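Local coordinates for protein phosphonate monoester hydrolase (Ruegeria pomeroyi, PDB 4UPK) that belongs to the sulfatase family of the alkaline phosphatase clan, a group of hydrolases built round a mixed beta sheet, at residues A387-W401 with S414-R428. Residues are numbered along the deposited sequence; the frame is centred on the assembly and turned at random.
Sequences APTESIDLMPTILDW and SLRPFLTGEAPSDWR
Glu390 lies over one face of the Arg428 guanidinium, its carboxylate stacked 28° from that plane with OE1 3.4 Å from NE, while Asp393 and Pro388 O take the edge. Arg428 grips Asp393 end-on, NH2 giving to OD1 at 2.6 Å and NH1 to OD2 at 2.7 Å, both on syn lone pairs. A sharp bend at chi3 (-108°) turns the guanidinium into this site. Pro388 O accepts from Arg428 NH1 and from Trp427 NE1 (2.9 Å from the latter), the two donors on opposite faces of its plane. Phe418 sits against one face of that indole, and Ala387 CB touches both rings. The backbone N of Glu390 meets Asp393 OD2 from above the carboxylate, helping to fix its rotation; Tyr94 and Phe432 N hold the oxygens of Glu390. Farther along, Thr397 OG1 takes Leu415 N at 2.8 Å, nearly straight, and Leu415 CD2 packs on Thr389 CG2. Asp400 OD2 accepts from Ser414 OG through its anti lone pair, and Arg416 NH1 comes to Asp400 OD1 from above the carboxylate. A Glu390-Asp393-Arg428 salt-bridge network thus ties strand 388-390, beside strand 70-76 of the central sheet, and the 3-10 turn after it to the chain leading toward the four-stranded antiparallel sheet of this sulfatase-family fold; Thr397 and Asp400 join helix 394-402.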
ATOM      1  N   ALA A 387      40.612  -2.992 -13.717  1.00 20.08           N
ATOM      2  CA  ALA A 387      40.057  -2.055 -12.730  1.00 19.94           C
ATOM      3  C   ALA A 387      39.186  -2.792 -11.699  1.00 21.64           C
ATOM      4  O   ALA A 387      38.562  -3.784 -12.071  1.00 21.54           O
ATOM      5  CB  ALA A 387      39.225  -0.993 -13.434  1.00 21.17           C
ATOM      6  N   PRO A 388      39.113  -2.349 -10.415  1.00 17.38           N
ATOM      7  CA  PRO A 388      38.235  -3.049  -9.450  1.00 16.18           C
ATOM      8  C   PRO A 388      36.758  -2.874  -9.800  1.00 21.07           C
ATOM      9  O   PRO A 388      36.259  -1.755  -9.949  1.00 20.58           O
ATOM     10  CB  PRO A 388      38.566  -2.384  -8.095  1.00 16.63           C
ATOM     11  CG  PRO A 388      39.795  -1.594  -8.326  1.00 21.26           C
ATOM     12  CD  PRO A 388      39.779  -1.198  -9.774  1.00 17.58           C
ATOM     13  N   THR A 389      36.074  -3.995  -9.964  1.00 18.67           N
ATOM     14  CA  THR A 389      34.641  -4.025 -10.255  1.00 17.73           C
ATOM     15  C   THR A 389      33.956  -4.763  -9.121  1.00 18.34           C
ATOM     16  O   THR A 389      34.590  -5.560  -8.425  1.00 15.00           O
ATOM     17  CB  THR A 389      34.319  -4.522 -11.693  1.00 24.53           C
ATOM     18  OG1 THR A 389      34.775  -5.857 -11.862  1.00 22.83           O
ATOM     19  CG2 THR A 389      34.915  -3.621 -12.791  1.00 18.85           C
ATOM     20  N   GLU A 390      32.676  -4.438  -8.894  1.00 15.18           N
ATOM     21  CA  GLU A 390      31.883  -4.991  -7.809  1.00 13.18           C
ATOM     22  C   GLU A 390      30.612  -5.624  -8.324  1.00 15.34           C
ATOM     23  O   GLU A 390      30.119  -5.242  -9.379  1.00 12.27           O
ATOM     24  CB  GLU A 390      31.582  -3.891  -6.782  1.00 14.01           C
ATOM     25  CG  GLU A 390      32.808  -3.479  -5.985  1.00 14.70           C
ATOM     26  CD  GLU A 390      32.615  -2.363  -4.994  1.00 13.31           C
ATOM     27  OE1 GLU A 390      31.512  -1.782  -4.986  1.00 11.48           O
ATOM     28  OE2 GLU A 390      33.561  -2.061  -4.232  1.00  5.87           O
ATOM     29  N   SER A 391      30.074  -6.594  -7.561  1.00 12.87           N
ATOM     30  CA  SER A 391      28.865  -7.348  -7.914  1.00 11.69           C
ATOM     31  C   SER A 391      27.635  -6.449  -8.122  1.00 16.81           C
ATOM     32  O   SER A 391      26.730  -6.796  -8.882  1.00 16.43           O
ATOM     33  CB  SER A 391      28.597  -8.425  -6.864  1.00 11.27           C
ATOM     34  OG  SER A 391      28.410  -7.844  -5.585  1.00 14.73           O
ATOM     35  N   ILE A 392      27.625  -5.279  -7.449  1.00 14.14           N
ATOM     36  CA  ILE A 392      26.570  -4.265  -7.507  1.00 13.44           C
ATOM     37  C   ILE A 392      26.555  -3.484  -8.827  1.00 16.87           C
ATOM     38  O   ILE A 392      25.595  -2.777  -9.099  1.00 14.19           O
ATOM     39  CB  ILE A 392      26.649  -3.335  -6.268  1.00 16.22           C
ATOM     40  CG1 ILE A 392      28.019  -2.607  -6.186  1.00 15.48           C
ATOM     41  CG2 ILE A 392      26.319  -4.119  -4.998  1.00 16.21           C
ATOM     42  CD1 ILE A 392      28.035  -1.393  -5.293  1.00  8.39           C
ATOM     43  N   ASP A 393      27.614  -3.637  -9.654  1.00 15.48           N
ATOM     44  CA  ASP A 393      27.757  -2.992 -10.964  1.00 15.15           C
ATOM     45  C   ASP A 393      26.980  -3.706 -12.078  1.00 17.33           C
ATOM     46  O   ASP A 393      26.868  -3.175 -13.180  1.00 14.05           O
ATOM     47  CB  ASP A 393      29.246  -2.920 -11.356  1.00 15.80           C
ATOM     48  CG  ASP A 393      30.137  -2.107 -10.442  1.00 18.78           C
ATOM     49  OD1 ASP A 393      29.596  -1.291  -9.636  1.00 17.69           O
ATOM     50  OD2 ASP A 393      31.370  -2.273 -10.526  1.00 24.80           O
ATOM     51  N   LEU A 394      26.441  -4.900 -11.801  1.00 16.02           N
ATOM     52  CA  LEU A 394      25.739  -5.684 -12.818  1.00 16.21           C
ATOM     53  C   LEU A 394      24.346  -5.147 -13.166  1.00 19.64           C
ATOM     54  O   LEU A 394      24.073  -4.899 -14.341  1.00 18.80           O
ATOM     55  CB  LEU A 394      25.745  -7.171 -12.441  1.00 16.17           C
ATOM     56  CG  LEU A 394      26.945  -8.019 -12.900  1.00 20.19           C
ATOM     57  CD1 LEU A 394      28.270  -7.483 -12.402  1.00 21.23           C
ATOM     58  CD2 LEU A 394      26.806  -9.428 -12.395  1.00 20.76           C
ATOM     59  N   MET A 395      23.489  -4.918 -12.149  1.00 17.35           N
ATOM     60  CA  MET A 395      22.147  -4.352 -12.330  1.00 17.54           C
ATOM     61  C   MET A 395      22.208  -3.022 -13.140  1.00 22.52           C
ATOM     62  O   MET A 395      21.518  -2.942 -14.155  1.00 22.69           O
ATOM     63  CB  MET A 395      21.383  -4.195 -10.977  1.00 18.96           C
ATOM     64  CG  MET A 395      20.325  -3.098 -10.996  1.00 22.28           C
ATOM     65  SD  MET A 395      19.209  -3.218  -9.613  1.00 28.34           S
ATOM     66  CE  MET A 395      17.934  -2.075 -10.090  1.00 25.77           C
ATOM     67  N   PRO A 396      23.039  -2.002 -12.761  1.00 19.74           N
ATOM     68  CA  PRO A 396      23.077  -0.761 -13.556  1.00 19.10           C
ATOM     69  C   PRO A 396      23.589  -0.928 -14.986  1.00 23.62           C
ATOM     70  O   PRO A 396      23.174  -0.167 -15.857  1.00 26.24           O
ATOM     71  CB  PRO A 396      23.951   0.181 -12.712  1.00 20.57           C
ATOM     72  CG  PRO A 396      24.785  -0.714 -11.894  1.00 24.79           C
ATOM     73  CD  PRO A 396      23.917  -1.891 -11.574  1.00 20.42           C
ATOM     74  N   THR A 397      24.438  -1.943 -15.252  1.00 18.81           N
ATOM     75  CA  THR A 397      24.939  -2.236 -16.595  1.00 16.46           C
ATOM     76  C   THR A 397      23.771  -2.672 -17.518  1.00 20.49           C
ATOM     77  O   THR A 397      23.648  -2.174 -18.642  1.00 19.57           O
ATOM     78  CB  THR A 397      26.052  -3.272 -16.529  1.00 13.54           C
ATOM     79  OG1 THR A 397      27.072  -2.826 -15.638  1.00 16.05           O
ATOM     80  CG2 THR A 397      26.663  -3.572 -17.901  1.00 12.28           C
ATOM     81  N   ILE A 398      22.916  -3.588 -17.019  1.00 18.10           N
ATOM     82  CA  ILE A 398      21.771  -4.138 -17.741  1.00 18.92           C
ATOM     83  C   ILE A 398      20.779  -3.040 -18.055  1.00 23.57           C
ATOM     84  O   ILE A 398      20.424  -2.880 -19.223  1.00 24.12           O
ATOM     85  CB  ILE A 398      21.119  -5.356 -16.994  1.00 21.41           C
ATOM     86  CG1 ILE A 398      22.130  -6.523 -16.810  1.00 20.42           C
ATOM     87  CG2 ILE A 398      19.844  -5.834 -17.713  1.00 21.43           C
ATOM     88  CD1 ILE A 398      21.836  -7.439 -15.590  1.00 21.03           C
ATOM     89  N   LEU A 399      20.364  -2.254 -17.024  1.00 19.46           N
ATOM     90  CA  LEU A 399      19.413  -1.143 -17.177  1.00 18.57           C
ATOM     91  C   LEU A 399      19.885  -0.105 -18.178  1.00 23.18           C
ATOM     92  O   LEU A 399      19.099   0.332 -19.021  1.00 22.38           O
ATOM     93  CB  LEU A 399      19.056  -0.486 -15.821  1.00 17.65           C
ATOM     94  CG  LEU A 399      18.328  -1.382 -14.791  1.00 20.02           C
ATOM     95  CD1 LEU A 399      18.041  -0.601 -13.524  1.00 20.09           C
ATOM     96  CD2 LEU A 399      17.034  -2.020 -15.378  1.00 15.29           C
ATOM     97  N   ASP A 400      21.175   0.276 -18.098  1.00 20.62           N
ATOM     98  CA  ASP A 400      21.805   1.226 -19.008  1.00 20.00           C
ATOM     99  C   ASP A 400      21.657   0.707 -20.445  1.00 25.18           C
ATOM    100  O   ASP A 400      21.095   1.407 -21.290  1.00 23.57           O
ATOM    101  CB  ASP A 400      23.286   1.407 -18.615  1.00 21.20           C
ATOM    102  CG  ASP A 400      24.118   2.374 -19.436  1.00 29.47           C
ATOM    103  OD1 ASP A 400      23.556   3.020 -20.349  1.00 30.15           O
ATOM    104  OD2 ASP A 400      25.339   2.483 -19.166  1.00 32.32           O
ATOM    105  N   TRP A 401      22.088  -0.558 -20.691  1.00 23.80           N
ATOM    106  CA  TRP A 401      22.038  -1.213 -21.995  1.00 24.93           C
ATOM    107  C   TRP A 401      20.626  -1.294 -22.614  1.00 26.90           C
ATOM    108  O   TRP A 401      20.498  -1.097 -23.821  1.00 28.24           O
ATOM    109  CB  TRP A 401      22.739  -2.577 -21.938  1.00 24.61           C
ATOM    110  CG  TRP A 401      22.925  -3.214 -23.277  1.00 27.09           C
ATOM    111  CD1 TRP A 401      23.962  -3.020 -24.144  1.00 30.38           C
ATOM    112  CD2 TRP A 401      22.050  -4.167 -23.900  1.00 27.29           C
ATOM    113  NE1 TRP A 401      23.790  -3.799 -25.267  1.00 30.21           N
ATOM    114  CE2 TRP A 401      22.613  -4.497 -25.154  1.00 31.62           C
ATOM    115  CE3 TRP A 401      20.828  -4.758 -23.531  1.00 28.80           C
ATOM    116  CZ2 TRP A 401      22.012  -5.415 -26.028  1.00 31.63           C
ATOM    117  CZ3 TRP A 401      20.234  -5.665 -24.396  1.00 30.84           C
ATOM    118  CH2 TRP A 401      20.825  -5.988 -25.628  1.00 31.70           C
ATOM    119  N   SER A 414      27.382   1.448 -13.830  1.00 21.80           N
ATOM    120  CA  SER A 414      27.383   0.755 -15.117  1.00 21.97           C
ATOM    121  C   SER A 414      28.801   0.447 -15.620  1.00 27.33           C
ATOM    122  O   SER A 414      29.682   1.315 -15.603  1.00 27.42           O
ATOM    123  CB  SER A 414      26.624   1.574 -16.155  1.00 23.70           C
ATOM    124  OG  SER A 414      26.580   0.920 -17.412  1.00 27.05           O
ATOM    125  N   LEU A 415      29.001  -0.798 -16.073  1.00 24.15           N
ATOM    126  CA  LEU A 415      30.260  -1.277 -16.630  1.00 23.33           C
ATOM    127  C   LEU A 415      30.327  -1.050 -18.135  1.00 28.00           C
ATOM    128  O   LEU A 415      31.314  -1.440 -18.764  1.00 27.69           O
ATOM    129  CB  LEU A 415      30.443  -2.770 -16.321  1.00 22.84           C
ATOM    130  CG  LEU A 415      30.584  -3.165 -14.858  1.00 26.09           C
ATOM    131  CD1 LEU A 415      30.756  -4.659 -14.733  1.00 24.01           C
ATOM    132  CD2 LEU A 415      31.741  -2.444 -14.187  1.00 27.65           C
ATOM    133  N   ARG A 416      29.279  -0.426 -18.713  1.00 25.07           N
ATOM    134  CA  ARG A 416      29.174  -0.136 -20.140  1.00 25.64           C
ATOM    135  C   ARG A 416      30.397   0.577 -20.745  1.00 30.39           C
ATOM    136  O   ARG A 416      30.857   0.083 -21.775  1.00 30.54           O
ATOM    137  CB  ARG A 416      27.850   0.551 -20.493  1.00 26.91           C
ATOM    138  CG  ARG A 416      27.320   0.149 -21.852  1.00 36.18           C
ATOM    139  CD  ARG A 416      26.000   0.802 -22.119  1.00 39.18           C
ATOM    140  NE  ARG A 416      25.635   0.706 -23.526  1.00 45.10           N
ATOM    141  CZ  ARG A 416      24.532   1.232 -24.043  1.00 71.87           C
ATOM    142  NH1 ARG A 416      23.671   1.885 -23.266  1.00 65.95           N
ATOM    143  NH2 ARG A 416      24.272   1.104 -25.337  1.00 63.61           N
ATOM    144  N   PRO A 417      31.008   1.642 -20.136  1.00 28.39           N
ATOM    145  CA  PRO A 417      32.231   2.244 -20.747  1.00 28.98           C
ATOM    146  C   PRO A 417      33.367   1.246 -21.049  1.00 31.84           C
ATOM    147  O   PRO A 417      34.002   1.349 -22.099  1.00 32.94           O
ATOM    148  CB  PRO A 417      32.674   3.295 -19.710  1.00 30.13           C
ATOM    149  CG  PRO A 417      31.431   3.647 -18.997  1.00 34.11           C
ATOM    150  CD  PRO A 417      30.629   2.378 -18.906  1.00 29.26           C
ATOM    151  N   PHE A 418      33.586   0.267 -20.148  1.00 26.02           N
ATOM    152  CA  PHE A 418      34.568  -0.825 -20.263  1.00 25.48           C
ATOM    153  C   PHE A 418      34.350  -1.762 -21.455  1.00 29.82           C
ATOM    154  O   PHE A 418      35.319  -2.369 -21.923  1.00 29.52           O
ATOM    155  CB  PHE A 418      34.572  -1.679 -18.978  1.00 26.07           C
ATOM    156  CG  PHE A 418      35.002  -0.941 -17.733  1.00 26.23           C
ATOM    157  CD1 PHE A 418      36.351  -0.703 -17.475  1.00 28.63           C
ATOM    158  CD2 PHE A 418      34.068  -0.527 -16.797  1.00 26.36           C
ATOM    159  CE1 PHE A 418      36.753  -0.072 -16.300  1.00 28.57           C
ATOM    160  CE2 PHE A 418      34.470   0.102 -15.625  1.00 28.83           C
ATOM    161  CZ  PHE A 418      35.809   0.342 -15.390  1.00 26.97           C
ATOM    162  N   LEU A 419      33.084  -1.931 -21.908  1.00 27.62           N
ATOM    163  CA  LEU A 419      32.715  -2.821 -23.018  1.00 28.41           C
ATOM    164  C   LEU A 419      33.347  -2.452 -24.363  1.00 38.43           C
ATOM    165  O   LEU A 419      33.654  -3.345 -25.160  1.00 38.57           O
ATOM    166  CB  LEU A 419      31.193  -3.004 -23.123  1.00 28.19           C
ATOM    167  CG  LEU A 419      30.463  -3.554 -21.877  1.00 31.88           C
ATOM    168  CD1 LEU A 419      29.003  -3.800 -22.170  1.00 31.41           C
ATOM    169  CD2 LEU A 419      31.125  -4.827 -21.333  1.00 33.07           C
ATOM    170  N   THR A 420      33.581  -1.139 -24.594  1.00 39.43           N
ATOM    171  CA  THR A 420      34.245  -0.621 -25.796  1.00 41.33           C
ATOM    172  C   THR A 420      35.735  -0.313 -25.524  1.00 49.80           C
ATOM    173  O   THR A 420      36.332   0.535 -26.198  1.00 50.97           O
ATOM    174  CB  THR A 420      33.469   0.551 -26.404  1.00 45.50           C
ATOM    175  OG1 THR A 420      33.204   1.508 -25.385  1.00 46.90           O
ATOM    176  CG2 THR A 420      32.172   0.110 -27.071  1.00 41.75           C
ATOM    177  N   GLY A 421      36.309  -1.014 -24.546  1.00 47.76           N
ATOM    178  CA  GLY A 421      37.710  -0.911 -24.156  1.00 48.69           C
ATOM    179  C   GLY A 421      38.103   0.355 -23.422  1.00 55.77           C
ATOM    180  O   GLY A 421      39.297   0.574 -23.201  1.00 56.52           O
ATOM    181  N   GLU A 422      37.124   1.201 -23.035  1.00 53.29           N
ATOM    182  CA  GLU A 422      37.384   2.451 -22.309  1.00 53.40           C
ATOM    183  C   GLU A 422      37.298   2.249 -20.798  1.00 56.93           C
ATOM    184  O   GLU A 422      37.210   1.103 -20.354  1.00 57.74           O
ATOM    185  CB  GLU A 422      36.485   3.626 -22.771  1.00 55.47           C
ATOM    186  CG  GLU A 422      35.464   3.401 -23.877  1.00 68.92           C
ATOM    187  CD  GLU A 422      35.808   3.915 -25.261  1.00 98.53           C
ATOM    188  OE1 GLU A 422      36.949   4.388 -25.471  1.00 89.47           O
ATOM    189  OE2 GLU A 422      34.905   3.897 -26.127  1.00 99.67           O
ATOM    190  N   ALA A 423      37.365   3.343 -20.006  1.00 52.01           N
ATOM    191  CA  ALA A 423      37.282   3.323 -18.541  1.00 50.52           C
ATOM    192  C   ALA A 423      37.004   4.726 -18.009  1.00 52.30           C
ATOM    193  O   ALA A 423      37.735   5.660 -18.356  1.00 53.18           O
ATOM    194  CB  ALA A 423      38.575   2.781 -17.926  1.00 50.94           C
ATOM    195  N   PRO A 424      35.973   4.905 -17.157  1.00 45.65           N
ATOM    196  CA  PRO A 424      35.707   6.246 -16.600  1.00 44.67           C
ATOM    197  C   PRO A 424      36.878   6.748 -15.752  1.00 45.23           C
ATOM    198  O   PRO A 424      37.518   5.944 -15.065  1.00 44.28           O
ATOM    199  CB  PRO A 424      34.448   6.031 -15.747  1.00 46.19           C
ATOM    200  CG  PRO A 424      33.828   4.768 -16.265  1.00 50.28           C
ATOM    201  CD  PRO A 424      35.003   3.914 -16.651  1.00 46.08           C
ATOM    202  N   SER A 425      37.182   8.067 -15.825  1.00 39.30           N
ATOM    203  CA  SER A 425      38.292   8.679 -15.076  1.00 37.19           C
ATOM    204  C   SER A 425      38.062   8.733 -13.555  1.00 38.15           C
ATOM    205  O   SER A 425      39.037   8.770 -12.794  1.00 38.84           O
ATOM    206  CB  SER A 425      38.626  10.064 -15.618  1.00 39.59           C
ATOM    207  OG  SER A 425      38.878  10.030 -17.014  1.00 43.02           O
ATOM    208  N   ASP A 426      36.787   8.732 -13.116  1.00 30.69           N
ATOM    209  CA  ASP A 426      36.407   8.784 -11.703  1.00 28.78           C
ATOM    210  C   ASP A 426      35.991   7.377 -11.156  1.00 29.48           C
ATOM    211  O   ASP A 426      35.253   7.282 -10.170  1.00 28.17           O
ATOM    212  CB  ASP A 426      35.293   9.828 -11.505  1.00 31.42           C
ATOM    213  CG  ASP A 426      33.980   9.533 -12.240  1.00 50.67           C
ATOM    214  OD1 ASP A 426      33.979   8.651 -13.158  1.00 50.74           O
ATOM    215  OD2 ASP A 426      32.959  10.196 -11.921  1.00 58.93           O
ATOM    216  N   TRP A 427      36.487   6.299 -11.802  1.00 24.22           N
ATOM    217  CA  TRP A 427      36.183   4.920 -11.409  1.00 22.82           C
ATOM    218  C   TRP A 427      36.819   4.571 -10.076  1.00 27.42           C
ATOM    219  O   TRP A 427      37.738   5.244  -9.615  1.00 27.90           O
ATOM    220  CB  TRP A 427      36.617   3.915 -12.505  1.00 20.27           C
ATOM    221  CG  TRP A 427      35.985   2.560 -12.356  1.00 19.78           C
ATOM    222  CD1 TRP A 427      36.575   1.424 -11.874  1.00 22.08           C
ATOM    223  CD2 TRP A 427      34.614   2.219 -12.623  1.00 19.04           C
ATOM    224  NE1 TRP A 427      35.645   0.413 -11.773  1.00 20.89           N
ATOM    225  CE2 TRP A 427      34.431   0.873 -12.231  1.00 22.38           C
ATOM    226  CE3 TRP A 427      33.512   2.931 -13.122  1.00 19.88           C
ATOM    227  CZ2 TRP A 427      33.194   0.215 -12.359  1.00 20.92           C
ATOM    228  CZ3 TRP A 427      32.290   2.286 -13.236  1.00 20.59           C
ATOM    229  CH2 TRP A 427      32.141   0.938 -12.871  1.00 20.40           C
ATOM    230  N   ARG A 428      36.333   3.497  -9.478  1.00 23.68           N
ATOM    231  CA  ARG A 428      36.783   2.875  -8.236  1.00 22.44           C
ATOM    232  C   ARG A 428      38.289   2.686  -8.212  1.00 23.28           C
ATOM    233  O   ARG A 428      38.847   2.304  -9.238  1.00 23.61           O
ATOM    234  CB  ARG A 428      36.192   1.470  -8.225  1.00 21.11           C
ATOM    235  CG  ARG A 428      35.577   1.110  -6.937  1.00 26.84           C
ATOM    236  CD  ARG A 428      34.938  -0.224  -7.104  1.00 16.73           C
ATOM    237  NE  ARG A 428      33.498  -0.056  -7.130  1.00 15.89           N
ATOM    238  CZ  ARG A 428      32.721  -0.336  -8.165  1.00 19.24           C
ATOM    239  NH1 ARG A 428      33.243  -0.836  -9.283  1.00  6.54           N
ATOM    240  NH2 ARG A 428      31.412  -0.161  -8.081  1.00  6.95           N
TER